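Local coordinates for putative mandelate racemase (Salmonella typhimurium, PDB 2O56), which is of unproven function but probably acts as a magnesium-dependent hydro-lyase of the enolase superfamily, at residues 10-15 with 29-34. Numbering follows the deposited sequence.
Sequences DIIDVA and VVKINT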
loop_
_atom_site.group_PDB
_atom_site.type_symbol
_atom_site.label_atom_id
_atom_site.label_comp_id
_atom_site.label_asym_id
_atom_site.label_seq_id
_atom_site.Cartn_x
_atom_site.Cartn_y
_atom_site.Cartn_z
ATOM N N ASP A 10 -41.881 4.582 -27.219
ATOM C CA ASP A 10 -42.958 4.773 -26.275
ATOM C C ASP A 10 -42.427 4.476 -24.899
ATOM O O ASP A 10 -41.778 3.454 -24.690
ATOM C CB ASP A 10 -44.124 3.838 -26.592
ATOM C CG ASP A 10 -44.587 3.957 -28.033
ATOM O OD1 ASP A 10 -45.097 5.031 -28.402
ATOM O OD2 ASP A 10 -44.416 2.986 -28.806
ATOM N N ILE A 11 -42.684 5.383 -23.967
ATOM C CA ILE A 11 -42.311 5.171 -22.578
ATOM C C ILE A 11 -43.591 4.938 -21.779
ATOM O O ILE A 11 -44.417 5.843 -21.631
ATOM C CB ILE A 11 -41.456 6.347 -22.038
ATOM C CG1 ILE A 11 -40.209 6.526 -22.915
ATOM C CG2 ILE A 11 -41.014 6.058 -20.612
ATOM C CD1 ILE A 11 -40.343 7.513 -24.054
ATOM N N ILE A 12 -43.748 3.708 -21.295
ATOM C CA ILE A 12 -45.030 3.199 -20.814
ATOM C C ILE A 12 -45.078 3.059 -19.286
ATOM O O ILE A 12 -44.290 2.331 -18.683
ATOM C CB ILE A 12 -45.377 1.838 -21.504
ATOM C CG1 ILE A 12 -45.424 2.018 -23.023
ATOM C CG2 ILE A 12 -46.705 1.264 -20.987
ATOM C CD1 ILE A 12 -45.230 0.765 -23.833
ATOM N N ASP A 13 -46.020 3.762 -18.665
ATOM C CA ASP A 13 -46.254 3.657 -17.237
ATOM C C ASP A 13 -47.291 2.551 -17.005
ATOM O O ASP A 13 -48.493 2.796 -17.056
ATOM C CB ASP A 13 -46.764 5.012 -16.721
ATOM C CG ASP A 13 -46.747 5.124 -15.207
ATOM O OD1 ASP A 13 -46.208 4.232 -14.519
ATOM O OD2 ASP A 13 -47.277 6.133 -14.700
ATOM N N VAL A 14 -46.802 1.340 -16.762
ATOM C CA VAL A 14 -47.582 0.103 -16.907
ATOM C C VAL A 14 -48.701 0.048 -15.873
ATOM O O VAL A 14 -48.434 0.012 -14.666
ATOM C CB VAL A 14 -46.665 -1.153 -16.785
ATOM C CG1 VAL A 14 -47.485 -2.472 -16.734
ATOM C CG2 VAL A 14 -45.625 -1.175 -17.920
ATOM N N ALA A 15 -49.944 0.064 -16.359
ATOM C CA ALA A 15 -51.141 -0.069 -15.501
ATOM C C ALA A 15 -51.285 -1.483 -14.975
ATOM O O ALA A 15 -51.135 -2.447 -15.722
ATOM C CB ALA A 15 -52.421 0.330 -16.270
ATOM N N VAL A 29 -41.939 0.594 -18.910
ATOM C CA VAL A 29 -41.473 -0.134 -20.067
ATOM C C VAL A 29 -41.066 0.821 -21.188
ATOM O O VAL A 29 -41.718 1.847 -21.424
ATOM C CB VAL A 29 -42.542 -1.178 -20.517
ATOM C CG1 VAL A 29 -42.313 -1.629 -21.936
ATOM C CG2 VAL A 29 -42.551 -2.367 -19.547
ATOM N N VAL A 30 -39.962 0.508 -21.852
ATOM C CA VAL A 30 -39.532 1.269 -23.026
ATOM C C VAL A 30 -39.795 0.353 -24.208
ATOM O O VAL A 30 -39.372 -0.798 -24.195
ATOM C CB VAL A 30 -38.028 1.574 -22.977
ATOM C CG1 VAL A 30 -37.597 2.322 -24.216
ATOM C CG2 VAL A 30 -37.683 2.385 -21.741
ATOM N N LYS A 31 -40.535 0.856 -25.193
ATOM C CA LYS A 31 -40.865 0.116 -26.396
ATOM C C LYS A 31 -40.303 0.908 -27.563
ATOM O O LYS A 31 -40.707 2.038 -27.803
ATOM C CB LYS A 31 -42.384 0.000 -26.552
ATOM C CG LYS A 31 -42.827 -0.852 -27.742
ATOM C CD LYS A 31 -44.352 -0.986 -27.752
ATOM C CE LYS A 31 -44.869 -1.451 -29.102
ATOM N NZ LYS A 31 -44.985 -0.322 -30.027
ATOM N N ILE A 32 -39.356 0.312 -28.267
ATOM C CA ILE A 32 -38.598 1.024 -29.257
ATOM C C ILE A 32 -39.115 0.532 -30.608
ATOM O O ILE A 32 -39.239 -0.690 -30.830
ATOM C CB ILE A 32 -37.103 0.720 -29.122
ATOM C CG1 ILE A 32 -36.574 1.274 -27.797
ATOM C CG2 ILE A 32 -36.323 1.345 -30.267
ATOM C CD1 ILE A 32 -35.064 1.292 -27.703
ATOM N N ASN A 33 -39.441 1.468 -31.497
ATOM C CA ASN A 33 -40.139 1.112 -32.739
ATOM C C ASN A 33 -39.283 1.427 -33.936
ATOM O O ASN A 33 -38.602 2.449 -33.961
ATOM C CB ASN A 33 -41.495 1.842 -32.831
ATOM C CG ASN A 33 -42.377 1.573 -31.631
ATOM O OD1 ASN A 33 -42.688 0.425 -31.334
ATOM N ND2 ASN A 33 -42.761 2.628 -30.918
ATOM N N THR A 34 -39.294 0.545 -34.931
ATOM C CA THR A 34 -38.397 0.696 -36.068
ATOM C C THR A 34 -39.154 0.877 -37.375
ATOM O O THR A 34 -40.333 0.550 -37.465
ATOM C CB THR A 34 -37.421 -0.494 -36.211
ATOM O OG1 THR A 34 -38.158 -1.693 -36.430
ATOM C CG2 THR A 34 -36.549 -0.660 -34.958
#
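In the antiparallel sheet of the N-terminal capping domain, Asp10 and Ile12 of strand 6-13 pair with Lys31 and Val29 of strand 28-34, a worked example of how a two-faced sheet is built. Each is a hydrogen-bonded pair closed by two backbone bonds, among them Asp10 N to Lys31 O and Ile12 N to Val29 O (2.8 Å). Between them Ile11 and Val30 form a non-hydrogen-bonded pair, their side chains on the other face, where Ile11 meets helix 52-66.

The face bearing Asp10, Ile12, Val29 and Lys31 carries a polar cluster at one end. Asn33 ND2 donates to Asp10 OD2 at 2.7 Å, with the acceptor lying in the amide plane but approached from above the carboxylate plane, the two planes being 56° apart. Lys31 runs alongside Asp10, and the bend at its last torsion (chi4 -82°) brings NZ to 3.6 Å from Asp10 OD2, a long salt bridge. Lys31 NZ also donates to Asn33 OD1 at 2.7 Å, which helps fix the rotation of the amide. Asp10 OD1 is held by Thr397 of the neighbouring strand, so both carboxylate oxygens are engaged.

Further along, the face turns apolar. Ile12 CD1 lies 4.0 Å from Lys31 CB, against the base of the lysine chain, and Val14, in the loop just past strand 6-13, sets CG2 against Val29 CG2 at 3.7 Å. On the opposite face helix 52-66 packs against Ile11 and helix 93-114 against Ile32, the alpha+beta arrangement, an antiparallel sheet packed against helices, characteristic of the enolase-superfamily N-terminal domain.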